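Local coordinates for basic membrane lipoprotein (Brucella melitensis biovar Abortus, PDB 3S99) that binds adenine and probably other purines such as guanine, and may serve an ABC-type uptake system for these bases, at residues E134-Q139 and A152-S157; K184-N189 and A198-A203; N124-N129 and I260-A265. All blocks are in the same frame, centred on the assembly; numbering follows the deposited sequence.

Contact 1: residues E134-Q139 and A152-S157; sequences EGRYVQ and AGYIGS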
# COMPACT_ATOMS: atom_id res chain seq x y z
N GLU A 134 1.86 8.77 1.06
CA GLU A 134 1.63 9.99 0.32
C GLU A 134 0.18 10.08 -0.14
O GLU A 134 -0.45 11.11 0.03
CB GLU A 134 2.59 10.12 -0.86
CG GLU A 134 4.04 10.39 -0.45
CD GLU A 134 5.00 10.56 -1.64
OE1 GLU A 134 4.66 10.11 -2.74
OE2 GLU A 134 6.11 11.13 -1.48
N GLY A 135 -0.37 8.95 -0.61
CA GLY A 135 -1.78 8.85 -0.97
C GLY A 135 -2.67 8.97 0.24
O GLY A 135 -3.75 9.53 0.17
N ARG A 136 -2.23 8.44 1.37
CA ARG A 136 -3.02 8.53 2.58
C ARG A 136 -3.26 9.99 2.98
O ARG A 136 -4.31 10.33 3.52
CB ARG A 136 -2.30 7.84 3.73
CG ARG A 136 -2.18 6.33 3.55
CD ARG A 136 -3.48 5.65 3.82
NE ARG A 136 -3.32 4.20 3.69
CZ ARG A 136 -4.31 3.32 3.70
NH1 ARG A 136 -5.57 3.70 3.79
NH2 ARG A 136 -4.01 2.03 3.59
N TYR A 137 -2.27 10.85 2.74
CA TYR A 137 -2.38 12.24 3.15
C TYR A 137 -3.49 12.91 2.38
O TYR A 137 -4.36 13.55 2.98
CB TYR A 137 -1.06 12.97 2.96
CG TYR A 137 -1.05 14.35 3.53
CD1 TYR A 137 -1.38 15.44 2.74
CD2 TYR A 137 -0.69 14.58 4.86
CE1 TYR A 137 -1.36 16.71 3.24
CE2 TYR A 137 -0.64 15.85 5.37
CZ TYR A 137 -0.99 16.90 4.56
OH TYR A 137 -0.97 18.16 5.05
N VAL A 138 -3.50 12.73 1.07
CA VAL A 138 -4.56 13.20 0.23
C VAL A 138 -5.93 12.68 0.67
O VAL A 138 -6.89 13.44 0.75
CB VAL A 138 -4.36 12.77 -1.24
CG1 VAL A 138 -5.39 13.44 -2.09
CG2 VAL A 138 -2.95 13.10 -1.73
N GLN A 139 -6.02 11.38 1.00
CA GLN A 139 -7.30 10.85 1.46
C GLN A 139 -7.73 11.50 2.77
O GLN A 139 -8.92 11.65 3.02
CB GLN A 139 -7.24 9.30 1.56
CG GLN A 139 -6.98 8.68 0.20
CD GLN A 139 -7.04 7.16 0.10
OE1 GLN A 139 -7.27 6.65 -1.00
NE2 GLN A 139 -6.78 6.43 1.20
N ALA A 152 -13.60 8.88 10.86
CA ALA A 152 -13.38 7.82 9.89
C ALA A 152 -13.17 6.46 10.56
O ALA A 152 -12.59 6.36 11.63
CB ALA A 152 -12.19 8.15 9.02
N GLY A 153 -13.66 5.42 9.93
CA GLY A 153 -13.32 4.04 10.32
C GLY A 153 -12.10 3.55 9.58
O GLY A 153 -12.01 3.67 8.37
N TYR A 154 -11.14 3.01 10.31
CA TYR A 154 -9.90 2.58 9.68
C TYR A 154 -9.70 1.09 9.95
O TYR A 154 -9.63 0.66 11.09
CB TYR A 154 -8.74 3.40 10.23
CG TYR A 154 -7.57 3.58 9.29
CD1 TYR A 154 -6.79 2.50 8.88
CD2 TYR A 154 -7.18 4.86 8.88
CE1 TYR A 154 -5.69 2.69 8.00
CE2 TYR A 154 -6.10 5.06 8.01
CZ TYR A 154 -5.36 3.96 7.58
OH TYR A 154 -4.27 4.17 6.76
N ILE A 155 -9.62 0.32 8.88
CA ILE A 155 -9.50 -1.15 8.99
C ILE A 155 -8.03 -1.51 8.81
O ILE A 155 -7.50 -1.46 7.70
CB ILE A 155 -10.37 -1.86 7.98
CG1 ILE A 155 -11.82 -1.46 8.21
CG2 ILE A 155 -10.19 -3.42 8.06
CD1 ILE A 155 -12.78 -1.93 7.13
N GLY A 156 -7.37 -1.83 9.92
CA GLY A 156 -5.96 -2.12 9.92
C GLY A 156 -5.74 -3.58 9.61
O GLY A 156 -6.59 -4.43 9.91
N SER A 157 -4.61 -3.88 8.99
CA SER A 157 -4.18 -5.25 8.70
C SER A 157 -3.36 -5.75 9.88
O SER A 157 -3.92 -6.27 10.85
CB SER A 157 -3.35 -5.28 7.41
OG SER A 157 -2.52 -4.11 7.27
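Arg-136 reaches from the helix to the hydroxyl of Tyr-154 on the neighbouring strand, and this one pair carries the whole contact. Its CG lies beside the backbone N (chi1 -66°) and the chain then bends at chi2, bringing CD within 3.4 Å of Tyr-154 OH. Further out, the guanidinium slides beneath the same oxygen: OH sits 3.0 Å above its plane, displaced toward the rim, and 3.2 Å from Arg-136 CZ. Although Arg-136 NE and NH1 also lie close to this hydroxyl, their angles are too poor for a hydrogen bond, so the oxygen rests on a face of the guanidinium and takes no N-H from it. The phenol ring is inclined to the guanidinium by 35°, short of a parallel stack.

Helix 132-146 here packs on strand 151-156, an inner strand of the sheet in the second of two alpha/beta lobes in this BMP-family, periplasmic-binding-protein-like fold. Arg-136 NH2 is bonded to the carbonyl O of Gln-214, which ties the guanidinium to the next strand, 211-214, while Phe-170 meets the Tyr-154 ring edge-to-face. One turn later along the helix, Gln-139 turns its CB in the direction of the strand and its side chain packs on Thr-213.

Contact 2: residues K184-N189 and A198-A203; sequences KVIWVN and ADAAKA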
# COMPACT_ATOMS: atom_id res chain seq x y z
N LYS A 184 -11.42 5.62 14.20
CA LYS A 184 -11.64 4.41 14.99
C LYS A 184 -10.98 3.26 14.25
O LYS A 184 -11.31 2.98 13.10
CB LYS A 184 -13.13 4.14 15.18
CG LYS A 184 -13.89 5.21 16.00
CD LYS A 184 -15.16 4.62 16.66
CE LYS A 184 -15.85 5.60 17.59
NZ LYS A 184 -16.77 6.51 16.85
N VAL A 185 -10.03 2.59 14.90
CA VAL A 185 -9.27 1.54 14.25
C VAL A 185 -9.71 0.17 14.70
O VAL A 185 -9.82 -0.07 15.91
CB VAL A 185 -7.77 1.67 14.54
CG1 VAL A 185 -6.99 0.58 13.81
CG2 VAL A 185 -7.28 3.05 14.15
N ILE A 186 -9.95 -0.72 13.75
CA ILE A 186 -10.14 -2.14 14.06
C ILE A 186 -9.07 -2.93 13.33
O ILE A 186 -8.87 -2.70 12.14
CB ILE A 186 -11.53 -2.65 13.63
CG1 ILE A 186 -12.62 -2.02 14.50
CG2 ILE A 186 -11.60 -4.20 13.76
CD1 ILE A 186 -14.04 -2.58 14.27
N TRP A 187 -8.37 -3.82 14.04
CA TRP A 187 -7.30 -4.63 13.43
C TRP A 187 -7.86 -5.97 12.96
O TRP A 187 -8.51 -6.63 13.69
CB TRP A 187 -6.14 -4.86 14.41
CG TRP A 187 -5.40 -3.61 14.64
CD1 TRP A 187 -5.55 -2.76 15.68
CD2 TRP A 187 -4.44 -3.02 13.78
NE1 TRP A 187 -4.73 -1.67 15.54
CE2 TRP A 187 -4.01 -1.82 14.38
CE3 TRP A 187 -3.87 -3.40 12.55
CZ2 TRP A 187 -3.06 -0.97 13.78
CZ3 TRP A 187 -2.90 -2.59 11.98
CH2 TRP A 187 -2.52 -1.36 12.59
N VAL A 188 -7.57 -6.33 11.71
CA VAL A 188 -7.99 -7.62 11.11
C VAL A 188 -6.96 -8.72 11.43
O VAL A 188 -7.28 -9.91 11.49
CB VAL A 188 -8.12 -7.44 9.55
CG1 VAL A 188 -8.28 -8.80 8.80
CG2 VAL A 188 -9.28 -6.53 9.25
N ASN A 189 -5.71 -8.29 11.60
CA ASN A 189 -4.56 -9.13 11.91
C ASN A 189 -4.08 -10.01 10.76
O ASN A 189 -3.35 -10.98 10.98
CB ASN A 189 -4.79 -9.93 13.20
CG ASN A 189 -5.01 -9.04 14.40
OD1 ASN A 189 -4.39 -7.98 14.53
ND2 ASN A 189 -5.89 -9.46 15.30
N ALA A 198 -15.01 -7.38 6.15
CA ALA A 198 -16.43 -7.05 6.11
C ALA A 198 -16.94 -6.83 7.51
O ALA A 198 -17.58 -5.82 7.80
CB ALA A 198 -17.25 -8.21 5.41
N ASP A 199 -16.66 -7.76 8.41
CA ASP A 199 -17.09 -7.59 9.81
C ASP A 199 -16.60 -6.26 10.38
O ASP A 199 -17.35 -5.58 11.06
CB ASP A 199 -16.62 -8.72 10.70
CG ASP A 199 -17.31 -10.05 10.38
OD1 ASP A 199 -18.41 -10.02 9.80
OD2 ASP A 199 -16.75 -11.09 10.72
N ALA A 200 -15.34 -5.90 10.10
CA ALA A 200 -14.78 -4.67 10.66
C ALA A 200 -15.50 -3.42 10.14
O ALA A 200 -15.81 -2.52 10.91
CB ALA A 200 -13.27 -4.58 10.37
N ALA A 201 -15.78 -3.39 8.84
CA ALA A 201 -16.54 -2.31 8.23
C ALA A 201 -17.95 -2.16 8.85
O ALA A 201 -18.38 -1.06 9.15
CB ALA A 201 -16.63 -2.52 6.71
N LYS A 202 -18.65 -3.26 9.04
CA LYS A 202 -19.97 -3.24 9.62
C LYS A 202 -19.89 -2.72 11.06
O LYS A 202 -20.68 -1.87 11.46
CB LYS A 202 -20.60 -4.62 9.60
CG LYS A 202 -20.87 -5.17 8.18
CD LYS A 202 -21.44 -6.60 8.24
CE LYS A 202 -21.55 -7.28 6.87
NZ LYS A 202 -22.19 -8.64 6.94
N ALA A 203 -18.94 -3.21 11.84
CA ALA A 203 -18.79 -2.73 13.20
C ALA A 203 -18.46 -1.24 13.22
O ALA A 203 -18.99 -0.51 14.05
CB ALA A 203 -17.72 -3.51 13.92
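Ala-203, whose methyl touches Ile-186, is held in its helix by the bond from its backbone N to Asp-199 O, 3.0 Å long. An equal bond of 3.0 Å runs from Lys-202 N to Ala-198 O, both being i to i-4 bonds of the helix. No polar bond joins the two segments. They are the strand and helix of a beta-alpha-beta crossover: strand 182-187, at the border of the second sheet, leads into helix 194-206, which returns to the parallel strand 211-214 and in doing so passes over strand 151-156 between them.

Ile-186 carries this packing, and it uses both of its branches. With CG2 anti to the backbone N and CG1 beside it (chi1 -69°), the two arms spread along the helix surface. The CG2 methyl meets Ala-200 CB at 3.8 Å, and the branch point itself, Ile-186 CB, comes to 4.2 Å from the same methyl. The other arm is extended at chi2 (-173°) and carries CD1 one helical turn further, to Ala-203. Because the helix presents only methyl groups at these two positions, the backbones draw close: the CA atoms of Ile-186 and Ala-200 are 6.3 Å apart.

Ile-155 of the adjacent strand continues the apolar surface and packs against Ala-200 and Ala-201. Ala-201, with its CB turned from the segment 184-189, is covered by Ala-221 and Val-224 of helix 220-227. Trp-187 points its CB the other way from the helix, and its indole NE1 is bonded to Asp-352 OD2. On the helix side, the far end of the isoleucine meets two kinds of atom, Ile-186 CD1 lying 3.8 Å from both Ala-203 CB and Ala-200 O.

Contact 3: residues N124-N129 and I260-A265; sequences NMSAYN and IDRAKA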
# COMPACT_ATOMS: atom_id res chain seq x y z
N ASN A 124 21.91 -10.70 -5.12
CA ASN A 124 20.89 -11.10 -6.09
C ASN A 124 19.42 -10.84 -5.64
O ASN A 124 18.51 -11.56 -6.06
CB ASN A 124 21.04 -12.58 -6.44
CG ASN A 124 20.70 -13.51 -5.27
OD1 ASN A 124 20.80 -13.14 -4.10
ND2 ASN A 124 20.32 -14.76 -5.60
N MET A 125 19.22 -9.84 -4.78
CA MET A 125 17.89 -9.49 -4.24
C MET A 125 17.76 -7.96 -4.12
O MET A 125 18.56 -7.33 -3.45
CB MET A 125 17.71 -10.06 -2.83
CG MET A 125 16.33 -9.84 -2.22
SD MET A 125 16.31 -10.37 -0.50
CE MET A 125 14.78 -9.58 0.05
N SER A 126 16.74 -7.41 -4.77
CA SER A 126 16.34 -6.03 -4.69
C SER A 126 15.10 -5.92 -3.82
O SER A 126 14.37 -6.90 -3.58
CB SER A 126 16.06 -5.47 -6.10
OG SER A 126 17.25 -5.37 -6.85
N ALA A 127 14.86 -4.71 -3.35
CA ALA A 127 13.74 -4.37 -2.51
C ALA A 127 13.08 -3.18 -3.11
O ALA A 127 13.69 -2.12 -3.33
CB ALA A 127 14.20 -4.03 -1.05
N TYR A 128 11.78 -3.30 -3.32
CA TYR A 128 11.04 -2.24 -3.92
C TYR A 128 9.87 -1.85 -3.04
O TYR A 128 8.95 -2.64 -2.80
CB TYR A 128 10.69 -2.59 -5.37
CG TYR A 128 9.70 -3.76 -5.57
CD1 TYR A 128 10.13 -5.07 -5.54
CD2 TYR A 128 8.35 -3.52 -5.80
CE1 TYR A 128 9.23 -6.12 -5.74
CE2 TYR A 128 7.45 -4.54 -5.98
CZ TYR A 128 7.91 -5.85 -5.97
OH TYR A 128 7.02 -6.89 -6.17
N ASN A 129 9.94 -0.61 -2.55
CA ASN A 129 8.95 -0.07 -1.63
C ASN A 129 8.27 1.18 -2.23
O ASN A 129 8.88 1.89 -3.03
CB ASN A 129 9.67 0.24 -0.29
CG ASN A 129 8.69 0.41 0.87
OD1 ASN A 129 7.51 0.16 0.70
ND2 ASN A 129 9.20 0.82 2.06
N ILE A 260 8.36 -4.17 -15.75
CA ILE A 260 8.89 -4.20 -17.11
C ILE A 260 10.38 -3.81 -17.09
O ILE A 260 11.20 -4.50 -17.68
CB ILE A 260 8.06 -3.30 -18.04
CG1 ILE A 260 6.67 -3.93 -18.27
CG2 ILE A 260 8.80 -3.05 -19.39
CD1 ILE A 260 5.59 -2.97 -18.70
N ASP A 261 10.73 -2.73 -16.39
CA ASP A 261 12.13 -2.26 -16.36
C ASP A 261 13.09 -3.35 -15.83
O ASP A 261 14.10 -3.64 -16.44
CB ASP A 261 12.25 -0.98 -15.52
CG ASP A 261 13.71 -0.50 -15.39
OD1 ASP A 261 14.29 -0.11 -16.41
OD2 ASP A 261 14.27 -0.55 -14.27
N ARG A 262 12.71 -3.99 -14.73
CA ARG A 262 13.52 -5.03 -14.12
C ARG A 262 13.62 -6.29 -14.97
O ARG A 262 14.67 -6.90 -15.01
CB ARG A 262 12.99 -5.38 -12.72
CG ARG A 262 12.89 -4.17 -11.79
CD ARG A 262 14.20 -3.37 -11.69
NE ARG A 262 15.20 -4.04 -10.83
CZ ARG A 262 16.49 -3.78 -10.84
NH1 ARG A 262 16.98 -2.91 -11.69
NH2 ARG A 262 17.30 -4.40 -9.99
N ALA A 263 12.54 -6.67 -15.67
CA ALA A 263 12.59 -7.81 -16.59
C ALA A 263 13.51 -7.50 -17.77
O ALA A 263 14.33 -8.35 -18.17
CB ALA A 263 11.19 -8.18 -17.09
N LYS A 264 13.41 -6.27 -18.28
CA LYS A 264 14.33 -5.79 -19.33
C LYS A 264 15.79 -5.84 -18.87
O LYS A 264 16.67 -6.26 -19.62
CB LYS A 264 13.99 -4.35 -19.72
CG LYS A 264 12.85 -4.21 -20.73
CD LYS A 264 12.48 -2.74 -20.91
CE LYS A 264 11.35 -2.57 -21.90
NZ LYS A 264 11.18 -1.16 -22.27
N ALA A 265 16.02 -5.45 -17.61
CA ALA A 265 17.36 -5.46 -17.03
C ALA A 265 17.90 -6.88 -16.92
O ALA A 265 19.08 -7.11 -17.13
CB ALA A 265 17.38 -4.73 -15.66
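Ser-126 OG and Arg-262 NH2 are the two atoms that meet, 3.3 Å apart. The serine oxygen lies at the edge of the guanidinium, near its plane, and accepts a hydrogen bond from NH2. That bond is weak, since the N-H to acceptor angle is 132°, well off a straight line. Ser-126 directs its CB at the helix and sets OG beside its own backbone N (chi1 -68°). The CA atoms of the pair stand 9.9 Å apart, and the Arg-262 chain, bent at chi2 and again at chi3, curls to bring NH2 to the serine.

The serine belongs to strand 125-130, which runs between strands 112-116 and 275-278 in the parallel first sheet. Helix 256-268 packs over this sheet, following strand 247-253 of the second sheet and preceding the edge strand 275-278 of the first; it therefore belongs to the return path of the chain between the two lobes.

Stronger partners fix both groups in the next shell. Arg-262 NE forms a salt bridge with Glu-114 OE2, NH2 is also bonded to Lys-272 O, and the ring of Trp-271 makes a cation-pi contact with the guanidinium, so the buried charge is probably balanced chiefly by Glu-114. Ser-126 OG is in turn bonded to Gln-274 N, which ties it to the loop that joins the helix to its edge strand. Two residues along the strand, Tyr-128 adds a second tie to the same helix through the hydrogen bond between its OH and that of Tyr-259.

Contacts 1 and 2 share one sheet and touch, their centres 13 Å apart: strands 151-156 and 182-187 are neighbours, probably joined by bonds from Tyr-154 N to Lys-184 O and from Val-188 N to Gly-156 O, each 2.8 Å. Contact 3 belongs to the other lobe, its centre about 28 Å from that of contact 1 and 35 Å from that of contact 2, and its segments enclose both along the chain. Adenine is bound between the lobes. Contact 1 comes nearest to it, the Arg-136 side chain lying about 7 Å from the base and about 8 Å from the side chain of Trp-191; contacts 2 and 3 are away from the pocket.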